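Local coordinates for proximal thread matrix protein 1 (Mytilus galloprovincialis, PDB 4CN9) that probably binds collagen as a zinc-binding matrix protein of the proximal byssal threads, through paired von Willebrand factor A domains, at residues Met280-Gly291 against Tyr315-Asp326. Residues are numbered along the deposited sequence; the frame is centred on the assembly and turned at random.
Sequences MKDIVDRFNKTG and YSSKADIKGAID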
loop_
_atom_site.group_PDB
_atom_site.type_symbol
_atom_site.label_atom_id
_atom_site.label_comp_id
_atom_site.label_asym_id
_atom_site.label_seq_id
_atom_site.Cartn_x
_atom_site.Cartn_y
_atom_site.Cartn_z
ATOM N N MET A 280 -15.541 11.401 -12.609
ATOM C CA MET A 280 -16.151 10.445 -11.691
ATOM C C MET A 280 -17.169 9.527 -12.377
ATOM O O MET A 280 -17.205 8.320 -12.112
ATOM C CB MET A 280 -16.781 11.194 -10.520
ATOM C CG MET A 280 -15.724 11.894 -9.701
ATOM S SD MET A 280 -16.341 12.801 -8.289
ATOM C CE MET A 280 -17.417 13.995 -9.090
ATOM N N LYS A 281 -17.992 10.090 -13.258
ATOM C CA LYS A 281 -18.926 9.286 -14.043
ATOM C C LYS A 281 -18.208 8.261 -14.931
ATOM O O LYS A 281 -18.671 7.132 -15.071
ATOM C CB LYS A 281 -19.830 10.200 -14.881
ATOM C CG LYS A 281 -20.857 10.922 -14.044
ATOM C CD LYS A 281 -21.276 12.255 -14.647
ATOM C CE LYS A 281 -21.688 12.102 -16.079
ATOM N NZ LYS A 281 -21.987 13.391 -16.754
ATOM N N ASP A 282 -17.076 8.648 -15.523
ATOM C CA ASP A 282 -16.295 7.727 -16.340
ATOM C C ASP A 282 -15.759 6.560 -15.513
ATOM O O ASP A 282 -15.727 5.423 -15.975
ATOM C CB ASP A 282 -15.149 8.445 -17.062
ATOM C CG ASP A 282 -15.640 9.349 -18.197
ATOM O OD1 ASP A 282 -16.832 9.275 -18.541
ATOM O OD2 ASP A 282 -14.833 10.139 -18.740
ATOM N N ILE A 283 -15.378 6.835 -14.270
ATOM C CA ILE A 283 -14.930 5.790 -13.358
ATOM C C ILE A 283 -16.051 4.818 -13.046
ATOM O O ILE A 283 -15.863 3.596 -13.072
ATOM C CB ILE A 283 -14.359 6.417 -12.063
ATOM C CG1 ILE A 283 -13.046 7.121 -12.407
ATOM C CG2 ILE A 283 -14.156 5.358 -10.969
ATOM C CD1 ILE A 283 -12.518 7.974 -11.313
ATOM N N VAL A 284 -17.238 5.348 -12.771
ATOM C CA VAL A 284 -18.390 4.498 -12.509
ATOM C C VAL A 284 -18.619 3.518 -13.666
ATOM O O VAL A 284 -18.892 2.332 -13.453
ATOM C CB VAL A 284 -19.654 5.345 -12.239
ATOM C CG1 VAL A 284 -20.900 4.491 -12.264
ATOM C CG2 VAL A 284 -19.521 6.064 -10.882
ATOM N N ASP A 285 -18.513 4.027 -14.889
ATOM C CA ASP A 285 -18.751 3.211 -16.082
ATOM C C ASP A 285 -17.766 2.060 -16.254
ATOM O O ASP A 285 -18.040 1.129 -17.002
ATOM C CB ASP A 285 -18.732 4.085 -17.344
ATOM C CG ASP A 285 -20.059 4.774 -17.595
ATOM O OD1 ASP A 285 -21.107 4.284 -17.096
ATOM O OD2 ASP A 285 -20.054 5.802 -18.312
ATOM N N ARG A 286 -16.626 2.112 -15.573
ATOM C CA ARG A 286 -15.625 1.068 -15.710
ATOM C C ARG A 286 -15.901 -0.137 -14.826
ATOM O O ARG A 286 -15.246 -1.171 -14.967
ATOM C CB ARG A 286 -14.225 1.626 -15.437
ATOM C CG ARG A 286 -13.844 2.736 -16.392
ATOM C CD ARG A 286 -13.489 2.184 -17.756
ATOM N NE ARG A 286 -12.257 1.414 -17.685
ATOM C CZ ARG A 286 -11.053 1.897 -17.965
ATOM N NH1 ARG A 286 -10.904 3.153 -18.364
ATOM N NH2 ARG A 286 -9.996 1.112 -17.854
ATOM N N PHE A 287 -16.873 -0.034 -13.925
ATOM C CA PHE A 287 -17.243 -1.199 -13.116
ATOM C C PHE A 287 -18.299 -2.052 -13.823
ATOM O O PHE A 287 -19.171 -1.539 -14.526
ATOM C CB PHE A 287 -17.679 -0.781 -11.709
ATOM C CG PHE A 287 -16.538 -0.283 -10.860
ATOM C CD1 PHE A 287 -16.091 1.012 -10.981
ATOM C CD2 PHE A 287 -15.877 -1.135 -9.989
ATOM C CE1 PHE A 287 -15.021 1.466 -10.236
ATOM C CE2 PHE A 287 -14.814 -0.677 -9.223
ATOM C CZ PHE A 287 -14.383 0.611 -9.348
ATOM N N ASN A 288 -18.201 -3.361 -13.633
ATOM C CA ASN A 288 -19.008 -4.312 -14.382
ATOM C C ASN A 288 -20.476 -4.235 -13.993
ATOM O O ASN A 288 -21.353 -4.319 -14.849
ATOM C CB ASN A 288 -18.495 -5.734 -14.154
ATOM C CG ASN A 288 -19.301 -6.768 -14.919
ATOM O OD1 ASN A 288 -19.348 -6.734 -16.144
ATOM N ND2 ASN A 288 -19.956 -7.675 -14.195
ATOM N N LYS A 289 -20.736 -4.057 -12.702
ATOM C CA LYS A 289 -22.096 -4.079 -12.196
ATOM C C LYS A 289 -22.198 -3.284 -10.911
ATOM O O LYS A 289 -21.416 -3.494 -9.986
ATOM C CB LYS A 289 -22.555 -5.513 -11.914
ATOM C CG LYS A 289 -24.034 -5.573 -11.520
ATOM C CD LYS A 289 -24.620 -6.980 -11.583
ATOM C CE LYS A 289 -24.096 -7.869 -10.468
ATOM N NZ LYS A 289 -24.429 -9.309 -10.699
ATOM N N THR A 290 -23.176 -2.393 -10.846
ATOM C CA THR A 290 -23.362 -1.576 -9.656
ATOM C C THR A 290 -24.518 -2.088 -8.821
ATOM O O THR A 290 -25.399 -2.811 -9.319
ATOM C CB THR A 290 -23.607 -0.105 -10.029
ATOM O OG1 THR A 290 -24.695 -0.015 -10.956
ATOM C CG2 THR A 290 -22.355 0.489 -10.666
ATOM N N GLY A 291 -24.516 -1.713 -7.546
ATOM C CA GLY A 291 -25.556 -2.116 -6.621
ATOM C C GLY A 291 -25.087 -3.163 -5.631
ATOM O O GLY A 291 -23.897 -3.461 -5.545
ATOM N N TYR A 315 -28.562 4.107 -4.616
ATOM C CA TYR A 315 -28.704 3.782 -6.023
ATOM C C TYR A 315 -28.086 2.444 -6.393
ATOM O O TYR A 315 -27.056 2.052 -5.852
ATOM C CB TYR A 315 -28.065 4.858 -6.875
ATOM C CG TYR A 315 -28.587 6.244 -6.622
ATOM C CD1 TYR A 315 -29.858 6.620 -7.045
ATOM C CD2 TYR A 315 -27.803 7.193 -5.980
ATOM C CE1 TYR A 315 -30.339 7.901 -6.827
ATOM C CE2 TYR A 315 -28.272 8.479 -5.752
ATOM C CZ TYR A 315 -29.546 8.827 -6.174
ATOM O OH TYR A 315 -30.017 10.097 -5.966
ATOM N N SER A 316 -28.721 1.740 -7.325
ATOM C CA SER A 316 -28.158 0.488 -7.815
ATOM C C SER A 316 -27.800 0.512 -9.306
ATOM O O SER A 316 -27.052 -0.345 -9.757
ATOM C CB SER A 316 -29.089 -0.693 -7.495
ATOM O OG SER A 316 -30.382 -0.482 -8.023
ATOM N N SER A 317 -28.307 1.476 -10.070
ATOM C CA SER A 317 -27.986 1.556 -11.502
ATOM C C SER A 317 -26.922 2.608 -11.801
ATOM O O SER A 317 -26.835 3.630 -11.129
ATOM C CB SER A 317 -29.247 1.842 -12.352
ATOM O OG SER A 317 -29.624 3.193 -12.277
ATOM N N LYS A 318 -26.144 2.367 -12.848
ATOM C CA LYS A 318 -25.109 3.288 -13.261
ATOM C C LYS A 318 -25.732 4.590 -13.697
ATOM O O LYS A 318 -25.219 5.666 -13.411
ATOM C CB LYS A 318 -24.317 2.696 -14.423
ATOM C CG LYS A 318 -23.263 1.708 -14.003
ATOM C CD LYS A 318 -22.480 1.223 -15.205
ATOM C CE LYS A 318 -21.735 -0.052 -14.879
ATOM N NZ LYS A 318 -20.989 -0.532 -16.051
ATOM N N ALA A 319 -26.853 4.493 -14.404
ATOM C CA ALA A 319 -27.548 5.682 -14.866
ATOM C C ALA A 319 -27.973 6.549 -13.683
ATOM O O ALA A 319 -27.813 7.767 -13.719
ATOM C CB ALA A 319 -28.750 5.310 -15.729
ATOM N N ASP A 320 -28.509 5.928 -12.636
ATOM C CA ASP A 320 -28.907 6.681 -11.441
ATOM C C ASP A 320 -27.682 7.285 -10.728
ATOM O O ASP A 320 -27.700 8.430 -10.294
ATOM C CB ASP A 320 -29.658 5.788 -10.452
ATOM C CG ASP A 320 -31.075 5.446 -10.909
ATOM O OD1 ASP A 320 -31.644 6.188 -11.742
ATOM O OD2 ASP A 320 -31.607 4.419 -10.421
ATOM N N ILE A 321 -26.624 6.501 -10.591
ATOM C CA ILE A 321 -25.421 6.996 -9.930
ATOM C C ILE A 321 -24.842 8.192 -10.684
ATOM O O ILE A 321 -24.563 9.234 -10.092
ATOM C CB ILE A 321 -24.382 5.887 -9.773
ATOM C CG1 ILE A 321 -24.901 4.859 -8.786
ATOM C CG2 ILE A 321 -23.041 6.474 -9.304
ATOM C CD1 ILE A 321 -24.161 3.559 -8.803
ATOM N N LYS A 322 -24.701 8.063 -11.997
ATOM C CA LYS A 322 -24.155 9.157 -12.792
ATOM C C LYS A 322 -25.039 10.402 -12.782
ATOM O O LYS A 322 -24.537 11.507 -12.707
ATOM C CB LYS A 322 -23.894 8.686 -14.223
ATOM C CG LYS A 322 -22.890 7.557 -14.266
ATOM C CD LYS A 322 -22.473 7.189 -15.684
ATOM C CE LYS A 322 -23.604 6.657 -16.514
ATOM N NZ LYS A 322 -23.145 6.505 -17.925
ATOM N N GLY A 323 -26.353 10.225 -12.864
ATOM C CA GLY A 323 -27.260 11.355 -12.795
ATOM C C GLY A 323 -27.230 12.016 -11.423
ATOM O O GLY A 323 -27.395 13.224 -11.310
ATOM N N ALA A 324 -27.013 11.230 -10.371
ATOM C CA ALA A 324 -26.915 11.808 -9.029
ATOM C C ALA A 324 -25.646 12.650 -8.897
ATOM O O ALA A 324 -25.659 13.737 -8.294
ATOM C CB ALA A 324 -26.954 10.713 -7.972
ATOM N N ILE A 325 -24.551 12.156 -9.464
ATOM C CA ILE A 325 -23.299 12.913 -9.460
ATOM C C ILE A 325 -23.494 14.265 -10.148
ATOM O O ILE A 325 -23.039 15.308 -9.663
ATOM C CB ILE A 325 -22.176 12.111 -10.154
ATOM C CG1 ILE A 325 -21.700 10.991 -9.216
ATOM C CG2 ILE A 325 -21.022 13.014 -10.527
ATOM C CD1 ILE A 325 -20.905 9.927 -9.892
ATOM N N ASP A 326 -24.224 14.250 -11.255
ATOM C CA ASP A 326 -24.416 15.451 -12.060
ATOM C C ASP A 326 -25.283 16.523 -11.402
ATOM O O ASP A 326 -25.141 17.713 -11.703
ATOM C CB ASP A 326 -24.999 15.070 -13.415
ATOM C CG ASP A 326 -23.928 14.878 -14.470
ATOM O OD1 ASP A 326 -22.811 15.393 -14.278
ATOM O OD2 ASP A 326 -24.198 14.206 -15.478
HETATM O O HOH W 1 -23.535 -2.551 -16.214
#
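K318 reaches across to the loop that follows helix 272-285 and hydrogen-bonds to a backbone carbonyl there. Its chain runs out extended past CG, sliding by V284 in the opposite direction, and NZ ends 2.6 Å from F287 O, almost in line with the carbonyl bond (178°). A water that donates to N288 O accepts a weak bond from the same ammonium. Lower down the chain, K318 CG packs on CG2 of T290, whose OG1 donates to S316 O over 2.7 Å, meeting that oxygen from above the carbonyl plane rather than on a lone pair. The first torsion of T290 (chi1 54°) sets both groups: OG1 sits between the backbone N and the carbonyl carbon while the methyl lies anti to the latter. Helical segments 280-285 and 318-326 run antiparallel (169°, axes 9.7 Å apart); the longer helices they lie on flank the central mixed sheet of the second von Willebrand factor A domain, a Rossmann-like fold. V284 drops as a knob among K318, I321, K322 and I325; toward the sheet, V284 and I321 both rest on F297 of strand 295-302. K281, bent at its third torsion, lays its CG against K322 CB, 3.8 Å away, and carries NZ to within 2.7 Å of D326 OD2 on the syn side; N278 takes another bond from that ammonium, and Q274 holds D326 OD1. K322 crosses D285 at about a right angle, its NZ straddling both syn lone pairs, 3.1 Å from OD1 and 3.2 Å from OD2. With an alanine here, the D285 carboxylate would probably lose its lysine partner, and K281 CB and CG the packing of K322 CG and CD. At the loop end, G291 CA lies 3.9 Å from S316 CB; a CB on G291 would run into both that atom and T290 O.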